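Local structure of metallo-beta-lactamase FIM-1 (Pseudomonas aeruginosa, 6V3Q) at residues 10-15 and 60-65; 50-55 and 88-93; 74-79 and 97-102. The protein probably hydrolyses the amide bond of beta-lactam antibiotics with the help of zinc, as a class B metallo-beta-lactamase. All coordinates share one frame; numbering follows the deposited sequence.

How the interactions relate
The three contacts centre on the larger mixed sheet of the metallo-beta-lactamase fold and the helices packed on it. Interaction 1 is the most peripheral and only partly buried: helix 56-68 meets the outermost strand 11-16 through an aromatic stack. Interactions 2 and 3 are buried. In 50-55 with 88-93, two loops leading into helices meet through a threonine hydroxyl and close glycine backbone; in 74-79 with 97-102, neighbouring parallel strands are joined by a ladder of backbone bonds, weak at its end. Helix 56-68 ties them together, Ile-63 packing on Leu-93 of interaction 2 and Ile-62 on Ile-74 of interaction 3. A probable hydrogen bond from Asp-51 N to Val-78 O joins interactions 2 and 3.

Interaction 1. Residues 10-15 and 60-65; sequences VTFTAI and AQIIEW
Phe-12 and Trp-65 carry the aromatic part of this contact, lying face to face with their planes only 6° apart. The phenyl ring sits over the five-membered ring of the indole, the two centroids 3.6 Å from each other, and the side chains run past one another in opposite directions. This overlap brings Phe-12 CE2 to 3.4 Å from Trp-65 CG, while Phe-12 CB reaches off-centre over the six-membered ring as a CH-pi contact. A chi1 of 171° sets Trp-65 CG opposite the backbone N and lays one indole face against the phenyl ring.

The apolar packing is supplied by Ile-62. Its CA meets the phenyl edge near CZ, its CG1 lies 4.0 Å from Phe-12 CE1, and the same CG1 touches Val-10 CG1 at 4.1 Å. Strands 19-27 and 33-43 extend this layer: His-22 and Ile-40 both touch Phe-12 and Ile-62, and Trp-20 meets Trp-65 edge to face.

A single polar link completes the contact. Val-10 N donates to Gln-61 OE1 over 2.9 Å in a nearly straight bond (172° at the hydrogen), with the donor somewhat tilted from the amide's carbonyl plane. Helix 56-68 is thus fastened to the edge strand of the sheet mainly by stacking and dispersion, while one directional bond ties the residue just ahead of that strand to the helix.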
loop_
_atom_site.group_PDB
_atom_site.type_symbol
_atom_site.label_atom_id
_atom_site.label_comp_id
_atom_site.label_asym_id
_atom_site.label_seq_id
_atom_site.Cartn_x
_atom_site.Cartn_y
_atom_site.Cartn_z
ATOM N N VAL A 10 15.262 1.957 -3.177
ATOM C CA VAL A 10 15.057 0.683 -3.859
ATOM C C VAL A 10 15.921 -0.384 -3.202
ATOM O O VAL A 10 17.108 -0.164 -2.926
ATOM C CB VAL A 10 15.378 0.820 -5.355
ATOM C CG1 VAL A 10 15.139 -0.490 -6.082
ATOM C CG2 VAL A 10 14.556 1.944 -5.976
ATOM N N THR A 11 15.328 -1.545 -2.940
ATOM C CA THR A 11 16.037 -2.655 -2.323
ATOM C C THR A 11 16.494 -3.649 -3.382
ATOM O O THR A 11 15.810 -3.877 -4.383
ATOM C CB THR A 11 15.158 -3.368 -1.287
ATOM O OG1 THR A 11 13.963 -3.851 -1.915
ATOM C CG2 THR A 11 14.782 -2.422 -0.154
ATOM N N PHE A 12 17.660 -4.242 -3.148
ATOM C CA PHE A 12 18.243 -5.230 -4.044
ATOM C C PHE A 12 18.520 -6.503 -3.257
ATOM O O PHE A 12 19.175 -6.457 -2.209
ATOM C CB PHE A 12 19.536 -4.710 -4.682
ATOM C CG PHE A 12 19.387 -3.379 -5.359
ATOM C CD1 PHE A 12 19.010 -3.300 -6.690
ATOM C CD2 PHE A 12 19.626 -2.204 -4.665
ATOM C CE1 PHE A 12 18.869 -2.076 -7.314
ATOM C CE2 PHE A 12 19.487 -0.975 -5.283
ATOM C CZ PHE A 12 19.107 -0.914 -6.608
ATOM N N THR A 13 18.016 -7.630 -3.755
ATOM C CA THR A 13 18.183 -8.918 -3.097
ATOM C C THR A 13 18.763 -9.927 -4.075
ATOM O O THR A 13 18.331 -10.001 -5.229
ATOM C CB THR A 13 16.853 -9.450 -2.548
ATOM O OG1 THR A 13 15.935 -9.639 -3.631
ATOM C CG2 THR A 13 16.252 -8.477 -1.547
ATOM N N ALA A 14 19.737 -10.704 -3.604
ATOM C CA ALA A 14 20.324 -11.749 -4.431
ATOM C C ALA A 14 19.363 -12.925 -4.543
ATOM O O ALA A 14 18.885 -13.450 -3.532
ATOM C CB ALA A 14 21.663 -12.199 -3.848
ATOM N N ILE A 15 19.073 -13.332 -5.776
ATOM C CA ILE A 15 18.148 -14.427 -6.048
ATOM C C ILE A 15 18.946 -15.712 -6.208
ATOM O O ILE A 15 18.732 -16.686 -5.478
ATOM C CB ILE A 15 17.300 -14.137 -7.298
ATOM C CG1 ILE A 15 16.376 -12.946 -7.048
ATOM C CG2 ILE A 15 16.504 -15.367 -7.700
ATOM C CD1 ILE A 15 15.365 -13.177 -5.948
ATOM N N ALA A 60 16.917 5.613 -11.516
ATOM C CA ALA A 60 18.274 6.139 -11.425
ATOM C C ALA A 60 19.046 5.489 -10.284
ATOM O O ALA A 60 20.267 5.319 -10.378
ATOM C CB ALA A 60 18.241 7.657 -11.251
ATOM N N GLN A 61 18.354 5.121 -9.202
ATOM C CA GLN A 61 19.000 4.380 -8.125
ATOM C C GLN A 61 19.525 3.041 -8.622
ATOM O O GLN A 61 20.636 2.630 -8.269
ATOM C CB GLN A 61 18.022 4.167 -6.969
ATOM C CG GLN A 61 17.683 5.423 -6.187
ATOM C CD GLN A 61 16.603 5.178 -5.155
ATOM O OE1 GLN A 61 16.690 4.247 -4.354
ATOM N NE2 GLN A 61 15.571 6.012 -5.173
ATOM N N ILE A 62 18.735 2.345 -9.444
ATOM C CA ILE A 62 19.144 1.039 -9.951
ATOM C C ILE A 62 20.386 1.173 -10.821
ATOM O O ILE A 62 21.325 0.374 -10.719
ATOM C CB ILE A 62 17.982 0.381 -10.719
ATOM C CG1 ILE A 62 16.758 0.225 -9.814
ATOM C CG2 ILE A 62 18.410 -0.965 -11.286
ATOM C CD1 ILE A 62 15.527 -0.267 -10.536
ATOM N N ILE A 63 20.410 2.188 -11.688
ATOM C CA ILE A 63 21.581 2.442 -12.525
ATOM C C ILE A 63 22.808 2.689 -11.657
ATOM O O ILE A 63 23.880 2.114 -11.881
ATOM C CB ILE A 63 21.316 3.630 -13.467
ATOM C CG1 ILE A 63 20.236 3.283 -14.492
ATOM C CG2 ILE A 63 22.604 4.079 -14.143
ATOM C CD1 ILE A 63 19.752 4.476 -15.279
ATOM N N GLU A 64 22.663 3.549 -10.647
ATOM C CA GLU A 64 23.798 3.897 -9.800
ATOM C C GLU A 64 24.262 2.701 -8.978
ATOM O O GLU A 64 25.467 2.498 -8.791
ATOM C CB GLU A 64 23.425 5.069 -8.891
ATOM C CG GLU A 64 24.484 6.160 -8.794
ATOM C CD GLU A 64 24.733 6.873 -10.117
ATOM O OE1 GLU A 64 25.722 7.630 -10.202
ATOM O OE2 GLU A 64 23.949 6.690 -11.072
ATOM N N TRP A 65 23.319 1.893 -8.486
ATOM C CA TRP A 65 23.685 0.703 -7.725
ATOM C C TRP A 65 24.442 -0.295 -8.592
ATOM O O TRP A 65 25.379 -0.952 -8.123
ATOM C CB TRP A 65 22.431 0.059 -7.135
ATOM C CG TRP A 65 22.671 -1.280 -6.509
ATOM C CD1 TRP A 65 23.003 -1.532 -5.209
ATOM C CD2 TRP A 65 22.591 -2.556 -7.156
ATOM N NE1 TRP A 65 23.134 -2.884 -5.007
ATOM C CE2 TRP A 65 22.890 -3.535 -6.188
ATOM C CE3 TRP A 65 22.296 -2.966 -8.460
ATOM C CZ2 TRP A 65 22.902 -4.896 -6.482
ATOM C CZ3 TRP A 65 22.310 -4.319 -8.751
ATOM C CH2 TRP A 65 22.611 -5.268 -7.766
#

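Interaction 2. Residues 50-55 and 88-93; sequences VDTAWD and GGVAAL
Thr-52 holds OG1 between its backbone N and carbonyl carbon (chi1 71°), a rotation that turns the hydroxyl to the backbone of Gly-88 and Gly-89 and leaves CG2 anti to the carbonyl carbon, beside Leu-93. Gly-89 N donates to Thr-52 OG1 over 3.1 Å, with 159° at the hydrogen. The hydroxyl gives its own proton to Ala-53 O, 2.8 Å from OG1, in the carbonyl plane and on a lone pair. One buried oxygen therefore accepts from the second segment and donates within its own, two bonds that restrain the hydroxyl; Lys-86 O is a further, weak partner. CG2, the other branch, meets Leu-93 CD1 at 3.6 Å, the two side chains crossing at a slant.

The 50-55 loop leaves strand 46-50 and enters helix 56-68, whereas Gly-89 is the N-cap residue of helix 90-95; the contact thus joins the starts of two helices that lie on the same side of the larger sheet of the metallo-beta-lactamase fold. Asp-55 is also an N-cap, its OD1 accepting from Gln-58 N in the first turn of its helix.

The glycines, lacking side chains, allow the backbones to come close. Gly-88 CA lies 3.5 Å from Trp-54 O in a CA-H...O contact, and Gly-89 CA is 4.0 Å from Asp-55 O. Trp-54 points away from the glycines at CB, and its NE1 bonds Ser-24 O; its side chain is about 7 Å from that of His-83 and about 8 Å from the bound zinc ion. Thr-59 of helix 56-68 packs against both Thr-52 and Leu-93.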
loop_
_atom_site.group_PDB
_atom_site.type_symbol
_atom_site.label_atom_id
_atom_site.label_comp_id
_atom_site.label_asym_id
_atom_site.label_seq_id
_atom_site.Cartn_x
_atom_site.Cartn_y
_atom_site.Cartn_z
ATOM N N VAL A 50 15.811 -6.002 -16.225
ATOM C CA VAL A 50 14.453 -6.399 -16.567
ATOM C C VAL A 50 13.519 -5.500 -15.771
ATOM O O VAL A 50 13.479 -5.574 -14.538
ATOM C CB VAL A 50 14.204 -7.883 -16.271
ATOM C CG1 VAL A 50 12.794 -8.279 -16.671
ATOM C CG2 VAL A 50 15.229 -8.742 -16.993
ATOM N N ASP A 51 12.802 -4.624 -16.480
ATOM C CA ASP A 51 11.832 -3.699 -15.900
ATOM C C ASP A 51 12.474 -2.586 -15.079
ATOM O O ASP A 51 13.447 -2.808 -14.349
ATOM C CB ASP A 51 10.815 -4.454 -15.045
ATOM C CG ASP A 51 9.839 -5.250 -15.880
ATOM O OD1 ASP A 51 9.661 -4.909 -17.066
ATOM O OD2 ASP A 51 9.240 -6.205 -15.349
ATOM N N THR A 52 11.919 -1.383 -15.195
ATOM C CA THR A 52 12.381 -0.223 -14.450
ATOM C C THR A 52 11.706 -0.187 -13.083
ATOM O O THR A 52 10.986 -1.110 -12.694
ATOM C CB THR A 52 12.087 1.058 -15.223
ATOM O OG1 THR A 52 10.676 1.304 -15.200
ATOM C CG2 THR A 52 12.529 0.928 -16.662
ATOM N N ALA A 53 11.944 0.883 -12.333
ATOM C CA ALA A 53 11.185 1.161 -11.127
ATOM C C ALA A 53 9.939 1.956 -11.514
ATOM O O ALA A 53 9.551 2.011 -12.683
ATOM C CB ALA A 53 12.058 1.889 -10.111
ATOM N N TRP A 54 9.304 2.602 -10.536
ATOM C CA TRP A 54 8.062 3.315 -10.822
ATOM C C TRP A 54 8.308 4.620 -11.573
ATOM O O TRP A 54 7.482 5.014 -12.405
ATOM C CB TRP A 54 7.301 3.587 -9.525
ATOM C CG TRP A 54 6.752 2.349 -8.881
ATOM C CD1 TRP A 54 7.361 1.584 -7.930
ATOM C CD2 TRP A 54 5.483 1.731 -9.139
ATOM N NE1 TRP A 54 6.553 0.530 -7.580
ATOM C CE2 TRP A 54 5.394 0.597 -8.307
ATOM C CE3 TRP A 54 4.415 2.027 -9.992
ATOM C CZ2 TRP A 54 4.278 -0.242 -8.302
ATOM C CZ3 TRP A 54 3.308 1.192 -9.986
ATOM C CH2 TRP A 54 3.248 0.073 -9.146
ATOM N N ASP A 55 9.419 5.305 -11.298
ATOM C CA ASP A 55 9.687 6.602 -11.906
ATOM C C ASP A 55 11.168 6.702 -12.251
ATOM O O ASP A 55 11.951 5.782 -11.997
ATOM C CB ASP A 55 9.242 7.748 -10.985
ATOM C CG ASP A 55 9.899 7.695 -9.613
ATOM O OD1 ASP A 55 10.880 6.945 -9.436
ATOM O OD2 ASP A 55 9.428 8.404 -8.702
ATOM N N GLY A 88 8.181 2.896 -16.301
ATOM C CA GLY A 88 8.088 4.229 -15.727
ATOM C C GLY A 88 9.370 5.029 -15.821
ATOM O O GLY A 88 9.331 6.264 -15.853
ATOM N N GLY A 89 10.516 4.352 -15.867
ATOM C CA GLY A 89 11.792 5.041 -15.891
ATOM C C GLY A 89 12.604 4.774 -17.141
ATOM O O GLY A 89 13.838 4.746 -17.092
ATOM N N VAL A 90 11.917 4.580 -18.269
ATOM C CA VAL A 90 12.606 4.294 -19.527
ATOM C C VAL A 90 13.463 5.480 -19.951
ATOM O O VAL A 90 14.586 5.309 -20.441
ATOM C CB VAL A 90 11.585 3.913 -20.617
ATOM C CG1 VAL A 90 12.231 3.936 -21.993
ATOM C CG2 VAL A 90 11.008 2.544 -20.335
ATOM N N ALA A 91 12.952 6.699 -19.758
ATOM C CA ALA A 91 13.687 7.889 -20.175
ATOM C C ALA A 91 15.032 7.994 -19.466
ATOM O O ALA A 91 16.032 8.393 -20.073
ATOM C CB ALA A 91 12.847 9.140 -19.920
ATOM N N ALA A 92 15.078 7.639 -18.178
ATOM C CA ALA A 92 16.339 7.687 -17.446
ATOM C C ALA A 92 17.355 6.703 -18.013
ATOM O O ALA A 92 18.562 6.968 -17.981
ATOM C CB ALA A 92 16.097 7.411 -15.962
ATOM N N LEU A 93 16.887 5.572 -18.543
ATOM C CA LEU A 93 17.795 4.610 -19.157
ATOM C C LEU A 93 18.319 5.125 -20.493
ATOM O O LEU A 93 19.528 5.092 -20.752
ATOM C CB LEU A 93 17.087 3.265 -19.332
ATOM C CG LEU A 93 16.557 2.609 -18.055
ATOM C CD1 LEU A 93 15.648 1.438 -18.390
ATOM C CD2 LEU A 93 17.702 2.149 -17.175
#

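Interaction 3. Residues 74-79 and 97-102; sequences IRWAVF and GIVTYA
Ile-74 CG2 packs on Ile-98 CG2 at 3.9 Å where two parallel neighbouring strands begin, 74-78 and 99-102, connected through helix 90-95 in a beta-alpha-beta crossover within the larger sheet. Leu-93 of the connecting helix covers Ile-98 and Ala-77. Arg-75 O then accepts from Val-99 N across 3.0 Å, the donor tilted 31° from the carbonyl plane. Trp-76 lies alongside Val-99, pointing the same way, with CD1 3.9 Å from Val-99 CB; Lys-43 adds a cation-pi contact to the indole. Ala-77 is bonded through both backbone polar groups: its N donates to Val-99 O, and its O accepts from Tyr-101 N, each at 2.8 Å. That carbonyl oxygen also sits at the edge of the tyrosine ring, in its plane. Val-78 CG2 lies 4.3 Å from Tyr-101 CB, on the sheet face shared with Trp-76 and Val-99. Phe-79, which is followed closely in sequence by the zinc ligands His-81 and His-83, makes a weak bond from its N to Tyr-101 O. Its ring leans across Thr-100, with CE2 3.9 Å from Thr-100 CB, and at the ring edge Phe-79 CD2 lies 4.1 Å from Ala-102 CB.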
loop_
_atom_site.group_PDB
_atom_site.type_symbol
_atom_site.label_atom_id
_atom_site.label_comp_id
_atom_site.label_asym_id
_atom_site.label_seq_id
_atom_site.Cartn_x
_atom_site.Cartn_y
_atom_site.Cartn_z
ATOM N N ILE A 74 24.719 -1.442 -15.938
ATOM C CA ILE A 74 23.649 -1.858 -16.836
ATOM C C ILE A 74 23.928 -1.317 -18.229
ATOM O O ILE A 74 24.220 -0.128 -18.404
ATOM C CB ILE A 74 22.292 -1.374 -16.306
ATOM C CG1 ILE A 74 21.907 -2.128 -15.031
ATOM C CG2 ILE A 74 21.212 -1.518 -17.372
ATOM C CD1 ILE A 74 20.728 -1.525 -14.299
ATOM N N ARG A 75 23.870 -2.200 -19.230
ATOM C CA ARG A 75 24.029 -1.798 -20.619
ATOM C C ARG A 75 22.818 -2.103 -21.480
ATOM O O ARG A 75 22.653 -1.474 -22.529
ATOM C CB ARG A 75 25.261 -2.475 -21.237
ATOM C CG ARG A 75 26.566 -1.813 -20.846
ATOM C CD ARG A 75 26.527 -0.327 -21.168
ATOM N NE ARG A 75 27.594 0.406 -20.498
ATOM C CZ ARG A 75 28.827 0.523 -20.977
ATOM N NH1 ARG A 75 29.739 1.206 -20.302
ATOM N NH2 ARG A 75 29.150 -0.047 -22.131
ATOM N N TRP A 76 21.968 -3.037 -21.065
ATOM C CA TRP A 76 20.779 -3.389 -21.821
ATOM C C TRP A 76 19.595 -3.466 -20.870
ATOM O O TRP A 76 19.755 -3.738 -19.678
ATOM C CB TRP A 76 20.951 -4.722 -22.560
ATOM C CG TRP A 76 22.273 -4.846 -23.248
ATOM C CD1 TRP A 76 22.567 -4.488 -24.532
ATOM C CD2 TRP A 76 23.489 -5.351 -22.683
ATOM N NE1 TRP A 76 23.891 -4.743 -24.802
ATOM C CE2 TRP A 76 24.479 -5.272 -23.683
ATOM C CE3 TRP A 76 23.836 -5.863 -21.429
ATOM C CZ2 TRP A 76 25.792 -5.688 -23.468
ATOM C CZ3 TRP A 76 25.141 -6.276 -21.217
ATOM C CH2 TRP A 76 26.102 -6.185 -22.232
ATOM N N ALA A 77 18.404 -3.226 -21.410
ATOM C CA ALA A 77 17.189 -3.265 -20.615
ATOM C C ALA A 77 16.036 -3.758 -21.478
ATOM O O ALA A 77 15.953 -3.452 -22.671
ATOM C CB ALA A 77 16.864 -1.892 -20.021
ATOM N N VAL A 78 15.152 -4.537 -20.859
ATOM C CA VAL A 78 13.933 -5.019 -21.495
ATOM C C VAL A 78 12.792 -4.853 -20.501
ATOM O O VAL A 78 12.988 -4.911 -19.284
ATOM C CB VAL A 78 14.066 -6.490 -21.955
ATOM C CG1 VAL A 78 14.289 -7.408 -20.762
ATOM C CG2 VAL A 78 12.848 -6.917 -22.766
ATOM N N PHE A 79 11.596 -4.613 -21.024
ATOM C CA PHE A 79 10.424 -4.360 -20.206
ATOM C C PHE A 79 9.304 -5.300 -20.629
ATOM O O PHE A 79 9.152 -5.621 -21.812
ATOM C CB PHE A 79 9.985 -2.900 -20.333
ATOM C CG PHE A 79 11.130 -1.945 -20.515
ATOM C CD1 PHE A 79 11.959 -1.622 -19.452
ATOM C CD2 PHE A 79 11.389 -1.382 -21.753
ATOM C CE1 PHE A 79 13.020 -0.755 -19.621
ATOM C CE2 PHE A 79 12.449 -0.509 -21.927
ATOM C CZ PHE A 79 13.264 -0.195 -20.859
ATOM N N GLY A 97 22.225 6.121 -22.152
ATOM C CA GLY A 97 22.747 5.344 -23.257
ATOM C C GLY A 97 22.477 3.860 -23.183
ATOM O O GLY A 97 23.127 3.088 -23.896
ATOM N N ILE A 98 21.538 3.430 -22.341
ATOM C CA ILE A 98 21.208 2.016 -22.253
ATOM C C ILE A 98 20.475 1.593 -23.519
ATOM O O ILE A 98 19.652 2.343 -24.064
ATOM C CB ILE A 98 20.358 1.735 -21.001
ATOM C CG1 ILE A 98 20.906 2.493 -19.790
ATOM C CG2 ILE A 98 20.316 0.246 -20.708
ATOM C CD1 ILE A 98 22.299 2.103 -19.411
ATOM N N VAL A 99 20.778 0.394 -24.005
ATOM C CA VAL A 99 20.052 -0.181 -25.133
ATOM C C VAL A 99 18.777 -0.816 -24.594
ATOM O O VAL A 99 18.833 -1.746 -23.783
ATOM C CB VAL A 99 20.910 -1.208 -25.886
ATOM C CG1 VAL A 99 20.246 -1.585 -27.202
ATOM C CG2 VAL A 99 22.315 -0.666 -26.118
ATOM N N THR A 100 17.626 -0.306 -25.028
ATOM C CA THR A 100 16.340 -0.692 -24.465
ATOM C C THR A 100 15.515 -1.460 -25.488
ATOM O O THR A 100 15.491 -1.111 -26.673
ATOM C CB THR A 100 15.566 0.536 -23.983
ATOM O OG1 THR A 100 15.290 1.396 -25.096
ATOM C CG2 THR A 100 16.380 1.300 -22.952
ATOM N N TYR A 101 14.837 -2.505 -25.019
ATOM C CA TYR A 101 13.990 -3.344 -25.853
ATOM C C TYR A 101 12.609 -3.477 -25.225
ATOM O O TYR A 101 12.458 -3.448 -24.000
ATOM C CB TYR A 101 14.579 -4.749 -26.040
ATOM C CG TYR A 101 15.893 -4.807 -26.783
ATOM C CD1 TYR A 101 15.936 -5.140 -28.129
ATOM C CD2 TYR A 101 17.093 -4.555 -26.133
ATOM C CE1 TYR A 101 17.139 -5.207 -28.811
ATOM C CE2 TYR A 101 18.298 -4.618 -26.804
ATOM C CZ TYR A 101 18.315 -4.945 -28.143
ATOM O OH TYR A 101 19.515 -5.008 -28.815
ATOM N N ALA A 102 11.604 -3.640 -26.080
ATOM C CA ALA A 102 10.259 -3.973 -25.634
ATOM C C ALA A 102 9.507 -4.584 -26.804
ATOM O O ALA A 102 9.920 -4.464 -27.961
ATOM C CB ALA A 102 9.515 -2.748 -25.093
#